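Side-chain contacts in putative oxidoreductase YfjR (Streptomyces aurantiacus, PDB 4OQZ), which reduces imines as an S-selective imine reductase and probably binds NADPH as the hydride donor: residues 3-8 / 19-24; 112-117 / 138-143; 181-186 / 195-200; 216-221 / 230-235. All coordinates share one frame; numbering follows the deposited sequence.

Interactions 1 and 2 lie in the Rossmann-type domain and pack helices against the same sheet. Their centres are about 17 Å apart, and their nearest atoms about 7 Å. Interaction 1 brackets the glycine-rich turn that, in related enzymes, binds the dinucleotide, so it lies beside the probable cofactor site. Interactions 3 and 4 belong to the helical C-terminal domain. Their centres are about 27 Å apart, helices 197-209 and 211-224 follow each other in the chain, and both contacts touch the second subunit. The nearest atoms of interactions 2 and 3 are about 20 Å apart. The centres of interactions 1 and 4 are about 48 Å apart, on opposite sides of the chain's centre.

Interaction 1. Residues 3-8 / 19-24; sequences QSVTVI and AAYLDR
Val-5 sets a methyl group over one face of the Tyr-21 ring, and the two side chains cross at about a right angle. CG1 of Val-5 lies 3.8 Å from the centroid of the Tyr-21 ring, 24° off the ring normal. This is a CH-pi contact. The methyl is shifted toward the rim, so Val-5 CG1 comes to 3.6 Å from Tyr-21 CG. It gets there because Val-5 CG1 stands between the backbone N and the carbonyl carbon (chi1 68°). Val-7, two residues along the strand on the same side, adds a slighter contact: its CG2 meets Tyr-21 CD2 obliquely at 4.3 Å. Strand 4-8 and helix 12-23 are the first two elements of a Rossmann beta-alpha-beta unit. A GxGxxG-like pattern, Gly-9, Gly-11 and Gly-14, runs from the turn between them into the helix, and Val-7 touches it. The far end of the tyrosine is held elsewhere: its OH is hydrogen-bonded to Ala-147 O of helix 138-151. Tyr-26 also meets the ring edge-to-face. No hydrogen bond joins the two segments. Helix and strand are held here by dispersion and the CH-pi contact, while the polar tip of Tyr-21 is satisfied by a different helix.

Interaction 2. Residues 112-117 / 138-143; sequences THLTGG and RAAYDQ
On the strand whose Leu-114 packs against Ala-140 and Tyr-141, Thr-115 OG1 is gripped by two groups. His-113 NE2 donates to it at 2.9 Å, with the oxygen 14° from the imidazole plane. Pro-162 O is its second hydrogen-bond partner. These bonds belong to the face of strand 112-119 that helices 69-75 and 96-108 cover. Helix 138-151 packs on the other face, where Thr-112 and Leu-114 point. The axes of the short strand and helix segments cross at 72°, 8.6 Å apart. Leu-114 reaches the helix with both methyls: CD1 lies 3.9 Å from Tyr-141 CA, and CD2 lies 4.0 Å from Tyr-141 CB. Leu-114 CG is 4.3 Å from Ala-140 CB. Tyr-141 has CG anti to its backbone N (chi1 168°), which carries the ring away from the leucine toward Tyr-157; its OH bonds Thr-155 OG1. Replacing Leu-114 by alanine would probably open a gap beside the Tyr-141 backbone and leave Ala-140 CB less well packed. At the margin, Thr-112 OG1 lies 3.4 Å from Ala-140 CB. On the exposed side of the helix, Arg-138 NH1 makes a salt bridge to Asp-142 OD1 at 3.2 Å, meeting the carboxylate on its syn side. The arrangement is that of a Rossmann-type sheet with helices on both faces. The contact is held by apolar packing without a hydrogen bond, at the cost of one buried hydroxyl, Thr-112 OG1, left without a partner in the model; polar bonds lie behind the strand and along the outside of the helix.

Interaction 3. Residues 181-186 / 195-200; sequences LSYWQA and LTAADI
Tyr-183 and Ala-186 meet Ala-197 and Ile-200 in the tight, buried part of this contact. Ile-200 CD1 presses on the end of the other segment, 3.5 Å from Ala-186 O and 3.8 Å from Ala-186 CB. Its CG1 lies at the edge of the Tyr-183 ring, 4.1 Å from CE1. The Tyr-183 side chain swings out opposite its own backbone N (chi1 -177°), which sends the hydroxyl across to the first turn of helix 197-209. There Tyr-183 OH donates to Ala-197 O at 2.9 Å. The hydroxyl approaches the carbonyl from the side, at a C=O...donor angle of 108°, and stands above the carbonyl plane. The same OH rests against Ala-197 CB. A phenylalanine in place of Tyr-183 would probably keep the ring contact with Ile-200 but leave Ala-197 O without its bond from the hydroxyl. The two segments belong to the helical C-terminal domain, related by sequence family to that of 6-phosphogluconate dehydrogenase; here the long helix 163-191 packs on the start of the next helix. Away from helix 163-191, segment 195-200 has little apolar packing in this contact: Ala-198 is exposed and points away, and polar bonds take over. Thr-196 OG1, at the N-cap position, is bonded to Asp-199 OD1 at 2.6 Å, from above the carboxylate plane, and also to Asp-223 of the second subunit. That Asp-223 also accepts hydrogen bonds from Ala-197 N and Ala-198 N.

Interaction 4. Residues 216-221 / 230-235; sequences DFYAAR and DVDRLS
Tyr-218 reaches from helix 211-224 to Asp-232, and its side chain can be followed outward. From CB the chain turns so that CG is anti to the carbonyl carbon (chi1 -72°). Along the ring, Phe-217 CD1 sits over one face, 3.8 Å above the plane and offset toward the rim. Tyr-218 CD1 in turn lies in the plane of the Phe-217 ring, at its edge. Farther out, CE2 of Tyr-218 is 3.5 Å from Asp-232 OD1, and CZ is 3.4 Å from the same oxygen. At the tip, Tyr-218 OH donates a short hydrogen bond to Asp-232 OD1, 2.5 Å long. The oxygen lies near the tyrosine ring plane, but the hydroxyl comes from above the carboxylate plane, 50° out of it. Ring and carboxylate planes are 70° apart. The bond joins helix 211-224 of the C-terminal domain to the loop leading into helix 234-250, close to the subunit interface. Trp-184 of the second subunit meets the Tyr-218 ring edge-to-face, as does Phe-278 of its own chain. Asp-232 is held further by its own chain: OD1 bonds Ser-277 OG, and OD2 bonds Phe-278 N. Three hydrogen bonds thus fix the carboxylate and would be likely to stabilise its negative charge. Arg-221 NH1 is 5.3 Å from Asp-232 OD1, too far for a salt bridge, though its charge may still favour the carboxylate. Beside this polar link, Phe-217 CZ touches Val-231 CG2 at 3.8 Å. The two side chains meet obliquely, and Phe-217 is exposed.

Interaction 1. Residues 3-8 / 19-24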
# COMPACT_ATOMS: atom_id res chain seq x y z
N GLN A 3 0.14 -36.15 -16.84
CA GLN A 3 1.19 -37.18 -16.77
C GLN A 3 1.20 -37.79 -15.35
O GLN A 3 0.17 -38.30 -14.93
CB GLN A 3 2.55 -36.58 -17.19
CG GLN A 3 3.51 -37.57 -17.84
CD GLN A 3 4.56 -36.90 -18.71
OE1 GLN A 3 4.72 -37.21 -19.90
NE2 GLN A 3 5.30 -35.95 -18.15
N SER A 4 2.32 -37.71 -14.60
CA SER A 4 2.44 -38.19 -13.22
C SER A 4 3.31 -37.19 -12.45
O SER A 4 4.19 -36.58 -13.06
CB SER A 4 3.03 -39.59 -13.18
OG SER A 4 4.21 -39.65 -13.96
N VAL A 5 3.06 -37.00 -11.13
CA VAL A 5 3.79 -36.01 -10.30
C VAL A 5 3.83 -36.38 -8.77
O VAL A 5 2.94 -37.07 -8.28
CB VAL A 5 3.16 -34.60 -10.53
CG1 VAL A 5 1.74 -34.52 -9.97
CG2 VAL A 5 4.05 -33.46 -10.01
N THR A 6 4.82 -35.84 -8.03
CA THR A 6 4.88 -36.02 -6.58
C THR A 6 4.68 -34.66 -5.86
O THR A 6 5.27 -33.67 -6.28
CB THR A 6 6.19 -36.66 -6.16
OG1 THR A 6 6.21 -38.00 -6.64
CG2 THR A 6 6.37 -36.66 -4.65
N VAL A 7 3.89 -34.67 -4.75
CA VAL A 7 3.69 -33.51 -3.87
C VAL A 7 4.11 -33.91 -2.44
O VAL A 7 3.56 -34.85 -1.87
CB VAL A 7 2.24 -32.91 -3.90
CG1 VAL A 7 2.16 -31.66 -3.02
CG2 VAL A 7 1.82 -32.55 -5.33
N ILE A 8 5.13 -33.22 -1.88
CA ILE A 8 5.61 -33.42 -0.51
C ILE A 8 5.26 -32.15 0.29
O ILE A 8 5.57 -31.05 -0.15
CB ILE A 8 7.13 -33.79 -0.45
CG1 ILE A 8 7.39 -35.11 -1.21
CG2 ILE A 8 7.63 -33.87 1.01
CD1 ILE A 8 8.81 -35.51 -1.49
N ALA A 19 -4.72 -31.60 -5.35
CA ALA A 19 -6.11 -31.63 -5.85
C ALA A 19 -6.19 -31.06 -7.28
O ALA A 19 -6.93 -31.60 -8.11
CB ALA A 19 -7.02 -30.85 -4.91
N ALA A 20 -5.42 -29.98 -7.58
CA ALA A 20 -5.32 -29.39 -8.92
C ALA A 20 -4.67 -30.43 -9.87
O ALA A 20 -5.19 -30.64 -10.97
CB ALA A 20 -4.47 -28.14 -8.87
N TYR A 21 -3.61 -31.14 -9.40
CA TYR A 21 -3.01 -32.21 -10.20
C TYR A 21 -3.98 -33.37 -10.45
O TYR A 21 -4.09 -33.82 -11.59
CB TYR A 21 -1.66 -32.69 -9.62
CG TYR A 21 -0.51 -31.75 -9.93
CD1 TYR A 21 -0.01 -31.64 -11.22
CD2 TYR A 21 0.09 -31.00 -8.92
CE1 TYR A 21 1.04 -30.76 -11.52
CE2 TYR A 21 1.15 -30.14 -9.20
CZ TYR A 21 1.61 -30.01 -10.50
OH TYR A 21 2.66 -29.15 -10.78
N LEU A 22 -4.73 -33.81 -9.42
CA LEU A 22 -5.72 -34.87 -9.58
C LEU A 22 -6.86 -34.43 -10.53
O LEU A 22 -7.28 -35.23 -11.38
CB LEU A 22 -6.32 -35.29 -8.22
CG LEU A 22 -5.40 -36.01 -7.22
CD1 LEU A 22 -6.04 -36.06 -5.85
CD2 LEU A 22 -5.04 -37.41 -7.70
N ASP A 23 -7.29 -33.16 -10.44
CA ASP A 23 -8.34 -32.57 -11.31
C ASP A 23 -7.94 -32.59 -12.79
O ASP A 23 -8.82 -32.61 -13.65
CB ASP A 23 -8.62 -31.11 -10.90
CG ASP A 23 -9.47 -30.88 -9.67
OD1 ASP A 23 -10.22 -31.82 -9.28
OD2 ASP A 23 -9.44 -29.75 -9.12
N ARG A 24 -6.62 -32.50 -13.07
CA ARG A 24 -6.07 -32.50 -14.42
C ARG A 24 -5.65 -33.88 -14.94
O ARG A 24 -5.11 -33.98 -16.04
CB ARG A 24 -4.95 -31.47 -14.53
CG ARG A 24 -5.47 -30.16 -15.09
CD ARG A 24 -4.97 -28.96 -14.31
NE ARG A 24 -5.85 -27.81 -14.50
CZ ARG A 24 -5.83 -26.71 -13.75
NH1 ARG A 24 -4.97 -26.60 -12.74
NH2 ARG A 24 -6.66 -25.71 -14.00

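Interaction 2. Residues 112-117 / 138-143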
# COMPACT_ATOMS: atom_id res chain seq x y z
N THR A 112 18.00 -31.34 -9.84
CA THR A 112 17.91 -29.90 -10.14
C THR A 112 16.86 -29.22 -9.27
O THR A 112 15.77 -29.75 -9.07
CB THR A 112 17.83 -29.55 -11.65
OG1 THR A 112 16.48 -29.60 -12.12
CG2 THR A 112 18.75 -30.40 -12.53
N HIS A 113 17.21 -28.03 -8.75
CA HIS A 113 16.37 -27.21 -7.88
C HIS A 113 15.79 -26.00 -8.62
O HIS A 113 16.52 -25.17 -9.17
CB HIS A 113 17.16 -26.78 -6.63
CG HIS A 113 16.44 -25.82 -5.72
ND1 HIS A 113 15.85 -26.25 -4.55
CD2 HIS A 113 16.32 -24.48 -5.80
CE1 HIS A 113 15.35 -25.17 -3.98
NE2 HIS A 113 15.61 -24.08 -4.70
N LEU A 114 14.45 -25.90 -8.59
CA LEU A 114 13.73 -24.76 -9.14
C LEU A 114 13.14 -24.06 -7.93
O LEU A 114 12.51 -24.71 -7.09
CB LEU A 114 12.59 -25.20 -10.10
CG LEU A 114 12.97 -25.61 -11.53
CD1 LEU A 114 11.74 -26.01 -12.32
CD2 LEU A 114 13.70 -24.49 -12.27
N THR A 115 13.43 -22.77 -7.76
CA THR A 115 12.87 -22.00 -6.65
C THR A 115 11.57 -21.40 -7.14
O THR A 115 11.53 -20.88 -8.25
CB THR A 115 13.84 -20.90 -6.18
OG1 THR A 115 15.10 -21.49 -5.85
CG2 THR A 115 13.30 -20.12 -4.97
N GLY A 116 10.54 -21.49 -6.31
CA GLY A 116 9.23 -20.92 -6.62
C GLY A 116 8.71 -19.96 -5.58
O GLY A 116 8.88 -20.19 -4.37
N GLY A 117 8.07 -18.88 -6.05
CA GLY A 117 7.38 -17.91 -5.21
C GLY A 117 5.92 -17.78 -5.63
O GLY A 117 5.64 -16.98 -6.53
N ARG A 138 17.27 -22.96 -16.34
CA ARG A 138 16.34 -22.68 -17.44
C ARG A 138 15.79 -23.94 -18.14
O ARG A 138 14.61 -23.97 -18.48
CB ARG A 138 16.96 -21.68 -18.43
CG ARG A 138 16.11 -21.32 -19.65
CD ARG A 138 15.32 -20.04 -19.47
NE ARG A 138 13.91 -20.21 -19.82
CZ ARG A 138 13.10 -19.23 -20.21
NH1 ARG A 138 11.84 -19.48 -20.50
NH2 ARG A 138 13.56 -17.99 -20.34
N ALA A 139 16.64 -24.95 -18.36
CA ALA A 139 16.25 -26.20 -19.03
C ALA A 139 15.19 -27.00 -18.27
O ALA A 139 14.29 -27.55 -18.91
CB ALA A 139 17.48 -27.07 -19.30
N ALA A 140 15.29 -27.06 -16.91
CA ALA A 140 14.33 -27.76 -16.04
C ALA A 140 12.99 -27.00 -16.02
O ALA A 140 11.94 -27.64 -16.09
CB ALA A 140 14.88 -27.88 -14.63
N TYR A 141 13.04 -25.65 -15.98
CA TYR A 141 11.86 -24.78 -15.99
C TYR A 141 11.07 -25.02 -17.28
O TYR A 141 9.87 -25.30 -17.22
CB TYR A 141 12.23 -23.28 -15.84
CG TYR A 141 11.07 -22.35 -16.14
CD1 TYR A 141 10.10 -22.09 -15.19
CD2 TYR A 141 10.90 -21.81 -17.42
CE1 TYR A 141 8.99 -21.30 -15.48
CE2 TYR A 141 9.80 -21.02 -17.73
CZ TYR A 141 8.85 -20.75 -16.75
OH TYR A 141 7.79 -19.93 -17.03
N ASP A 142 11.78 -24.92 -18.43
CA ASP A 142 11.23 -25.13 -19.77
C ASP A 142 10.57 -26.51 -19.95
O ASP A 142 9.48 -26.60 -20.52
CB ASP A 142 12.31 -24.92 -20.85
CG ASP A 142 12.68 -23.48 -21.12
OD1 ASP A 142 11.77 -22.62 -21.10
OD2 ASP A 142 13.87 -23.21 -21.39
N GLN A 143 11.23 -27.57 -19.46
CA GLN A 143 10.79 -28.96 -19.59
C GLN A 143 9.50 -29.23 -18.83
O GLN A 143 8.62 -29.94 -19.33
CB GLN A 143 11.89 -29.91 -19.08
CG GLN A 143 11.71 -31.38 -19.48
CD GLN A 143 12.55 -32.34 -18.66
OE1 GLN A 143 13.72 -32.08 -18.32
NE2 GLN A 143 11.98 -33.51 -18.36

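Interaction 3. Residues 181-186 / 195-200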
# COMPACT_ATOMS: atom_id res chain seq x y z
N LEU A 181 -1.64 -3.63 6.61
CA LEU A 181 -1.51 -3.01 7.91
C LEU A 181 -1.99 -1.56 7.90
O LEU A 181 -2.60 -1.13 8.90
CB LEU A 181 -0.08 -3.11 8.44
CG LEU A 181 0.16 -2.62 9.90
CD1 LEU A 181 -0.77 -3.35 10.90
CD2 LEU A 181 1.58 -2.81 10.31
N SER A 182 -1.78 -0.81 6.77
CA SER A 182 -2.25 0.57 6.63
C SER A 182 -3.77 0.55 6.57
O SER A 182 -4.42 1.46 7.09
CB SER A 182 -1.60 1.28 5.45
OG SER A 182 -2.22 0.92 4.22
N TYR A 183 -4.33 -0.49 5.95
CA TYR A 183 -5.78 -0.70 5.95
C TYR A 183 -6.26 -0.99 7.38
O TYR A 183 -7.26 -0.41 7.80
CB TYR A 183 -6.25 -1.76 4.93
CG TYR A 183 -7.76 -1.92 4.88
CD1 TYR A 183 -8.59 -0.81 4.75
CD2 TYR A 183 -8.36 -3.17 5.01
CE1 TYR A 183 -9.97 -0.93 4.69
CE2 TYR A 183 -9.75 -3.31 5.01
CZ TYR A 183 -10.55 -2.18 4.87
OH TYR A 183 -11.92 -2.27 4.85
N TRP A 184 -5.52 -1.80 8.17
CA TRP A 184 -5.96 -2.08 9.56
C TRP A 184 -5.91 -0.77 10.35
O TRP A 184 -6.82 -0.51 11.12
CB TRP A 184 -5.11 -3.14 10.28
CG TRP A 184 -5.02 -4.53 9.70
CD1 TRP A 184 -4.09 -5.47 10.04
CD2 TRP A 184 -5.92 -5.17 8.78
NE1 TRP A 184 -4.31 -6.62 9.32
CE2 TRP A 184 -5.43 -6.47 8.56
CE3 TRP A 184 -7.05 -4.74 8.05
CZ2 TRP A 184 -6.05 -7.37 7.67
CZ3 TRP A 184 -7.67 -5.64 7.20
CH2 TRP A 184 -7.17 -6.93 7.01
N GLN A 185 -4.91 0.09 10.05
CA GLN A 185 -4.82 1.42 10.67
C GLN A 185 -5.99 2.36 10.29
O GLN A 185 -6.47 3.11 11.14
CB GLN A 185 -3.47 2.06 10.33
CG GLN A 185 -3.24 3.37 11.07
CD GLN A 185 -2.85 3.19 12.51
OE1 GLN A 185 -2.09 2.28 12.87
NE2 GLN A 185 -3.37 4.06 13.36
N ALA A 186 -6.43 2.31 9.02
CA ALA A 186 -7.53 3.11 8.46
C ALA A 186 -8.84 2.68 9.11
O ALA A 186 -9.63 3.53 9.54
CB ALA A 186 -7.62 2.89 6.95
N LEU A 195 -17.54 5.15 11.28
CA LEU A 195 -17.42 4.53 9.97
C LEU A 195 -16.97 3.07 10.05
O LEU A 195 -16.10 2.72 10.87
CB LEU A 195 -16.46 5.35 9.05
CG LEU A 195 -16.86 6.83 8.83
CD1 LEU A 195 -15.68 7.65 8.38
CD2 LEU A 195 -18.02 6.97 7.86
N THR A 196 -17.56 2.23 9.20
CA THR A 196 -17.26 0.80 9.13
C THR A 196 -16.13 0.53 8.13
O THR A 196 -15.74 1.44 7.41
CB THR A 196 -18.54 -0.04 8.84
OG1 THR A 196 -18.77 -0.12 7.43
CG2 THR A 196 -19.78 0.45 9.60
N ALA A 197 -15.62 -0.70 8.08
CA ALA A 197 -14.57 -1.10 7.16
C ALA A 197 -15.08 -1.08 5.69
O ALA A 197 -14.33 -0.67 4.80
CB ALA A 197 -14.05 -2.49 7.53
N ALA A 198 -16.34 -1.50 5.46
CA ALA A 198 -16.97 -1.51 4.14
C ALA A 198 -17.30 -0.09 3.64
O ALA A 198 -17.55 0.10 2.45
CB ALA A 198 -18.24 -2.35 4.17
N ASP A 199 -17.35 0.88 4.57
CA ASP A 199 -17.63 2.28 4.30
C ASP A 199 -16.38 2.89 3.62
O ASP A 199 -16.50 3.60 2.63
CB ASP A 199 -17.89 3.05 5.62
CG ASP A 199 -19.26 2.89 6.25
OD1 ASP A 199 -19.89 1.83 6.06
OD2 ASP A 199 -19.67 3.79 7.02
N ILE A 200 -15.20 2.58 4.17
CA ILE A 200 -13.91 3.06 3.68
C ILE A 200 -13.31 2.13 2.62
O ILE A 200 -12.45 2.56 1.86
CB ILE A 200 -12.94 3.41 4.85
CG1 ILE A 200 -12.44 2.16 5.62
CG2 ILE A 200 -13.55 4.49 5.79
CD1 ILE A 200 -11.38 2.48 6.67

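Interaction 4. Residues 216-221 / 230-235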
# COMPACT_ATOMS: atom_id res chain seq x y z
N ASP A 216 5.26 4.58 -11.31
CA ASP A 216 5.84 4.73 -12.65
C ASP A 216 6.54 6.07 -12.77
O ASP A 216 7.65 6.11 -13.30
CB ASP A 216 4.79 4.59 -13.76
CG ASP A 216 4.33 3.17 -14.00
OD1 ASP A 216 5.16 2.25 -13.88
OD2 ASP A 216 3.15 3.00 -14.39
N PHE A 217 5.90 7.14 -12.25
CA PHE A 217 6.41 8.50 -12.21
C PHE A 217 7.68 8.53 -11.39
O PHE A 217 8.68 9.09 -11.84
CB PHE A 217 5.38 9.49 -11.63
CG PHE A 217 5.86 10.93 -11.60
CD1 PHE A 217 6.26 11.52 -10.41
CD2 PHE A 217 5.89 11.69 -12.76
CE1 PHE A 217 6.67 12.85 -10.37
CE2 PHE A 217 6.33 13.02 -12.73
CZ PHE A 217 6.74 13.59 -11.55
N TYR A 218 7.66 7.90 -10.21
CA TYR A 218 8.84 7.86 -9.37
C TYR A 218 9.95 6.92 -9.81
O TYR A 218 11.11 7.28 -9.63
CB TYR A 218 8.52 7.78 -7.88
CG TYR A 218 7.98 9.09 -7.36
CD1 TYR A 218 6.61 9.29 -7.18
CD2 TYR A 218 8.84 10.15 -7.05
CE1 TYR A 218 6.11 10.51 -6.73
CE2 TYR A 218 8.34 11.37 -6.60
CZ TYR A 218 6.98 11.55 -6.44
OH TYR A 218 6.48 12.76 -6.01
N ALA A 219 9.62 5.76 -10.41
CA ALA A 219 10.61 4.79 -10.90
C ALA A 219 11.61 5.43 -11.85
O ALA A 219 12.80 5.17 -11.71
CB ALA A 219 9.93 3.63 -11.62
N ALA A 220 11.12 6.23 -12.82
CA ALA A 220 11.93 6.90 -13.84
C ALA A 220 12.91 7.89 -13.23
O ALA A 220 14.05 7.99 -13.70
CB ALA A 220 11.03 7.61 -14.85
N ARG A 221 12.48 8.62 -12.20
CA ARG A 221 13.29 9.64 -11.53
C ARG A 221 14.37 9.00 -10.65
O ARG A 221 15.48 9.53 -10.62
CB ARG A 221 12.39 10.58 -10.70
CG ARG A 221 11.23 11.21 -11.47
CD ARG A 221 10.20 11.86 -10.54
NE ARG A 221 10.67 13.15 -10.04
CZ ARG A 221 11.29 13.33 -8.88
NH1 ARG A 221 11.51 12.30 -8.07
NH2 ARG A 221 11.69 14.54 -8.53
N ASP A 230 10.40 19.50 -7.61
CA ASP A 230 9.59 19.84 -8.77
C ASP A 230 8.09 19.66 -8.49
O ASP A 230 7.33 20.63 -8.60
CB ASP A 230 10.04 18.97 -9.96
CG ASP A 230 9.59 19.42 -11.33
OD1 ASP A 230 9.34 20.65 -11.51
OD2 ASP A 230 9.57 18.58 -12.26
N VAL A 231 7.68 18.43 -8.10
CA VAL A 231 6.28 18.13 -7.79
C VAL A 231 6.05 17.96 -6.28
O VAL A 231 4.95 18.24 -5.81
CB VAL A 231 5.65 16.98 -8.64
CG1 VAL A 231 4.12 17.03 -8.59
CG2 VAL A 231 6.14 17.01 -10.10
N ASP A 232 7.08 17.57 -5.52
CA ASP A 232 6.90 17.37 -4.08
C ASP A 232 8.13 17.72 -3.23
O ASP A 232 9.26 17.59 -3.70
CB ASP A 232 6.42 15.93 -3.78
CG ASP A 232 7.53 14.90 -3.66
OD1 ASP A 232 7.96 14.35 -4.71
OD2 ASP A 232 8.05 14.72 -2.53
N ARG A 233 7.89 18.04 -1.94
CA ARG A 233 8.92 18.33 -0.96
C ARG A 233 8.76 17.41 0.27
O ARG A 233 7.64 17.25 0.77
CB ARG A 233 8.92 19.83 -0.58
CG ARG A 233 9.24 20.76 -1.76
CD ARG A 233 8.19 21.85 -1.99
NE ARG A 233 6.90 21.36 -2.51
CZ ARG A 233 6.44 21.56 -3.75
NH1 ARG A 233 7.17 22.22 -4.64
NH2 ARG A 233 5.25 21.10 -4.10
N LEU A 234 9.89 16.80 0.75
CA LEU A 234 9.92 15.87 1.90
C LEU A 234 9.33 16.47 3.19
O LEU A 234 8.64 15.77 3.93
CB LEU A 234 11.35 15.33 2.13
CG LEU A 234 11.58 14.40 3.34
CD1 LEU A 234 10.81 13.10 3.23
CD2 LEU A 234 13.04 14.12 3.55
N SER A 235 9.59 17.77 3.42
CA SER A 235 9.13 18.57 4.56
C SER A 235 7.60 18.59 4.65
O SER A 235 7.06 18.57 5.76
CB SER A 235 9.67 19.99 4.46
OG SER A 235 9.28 20.59 3.24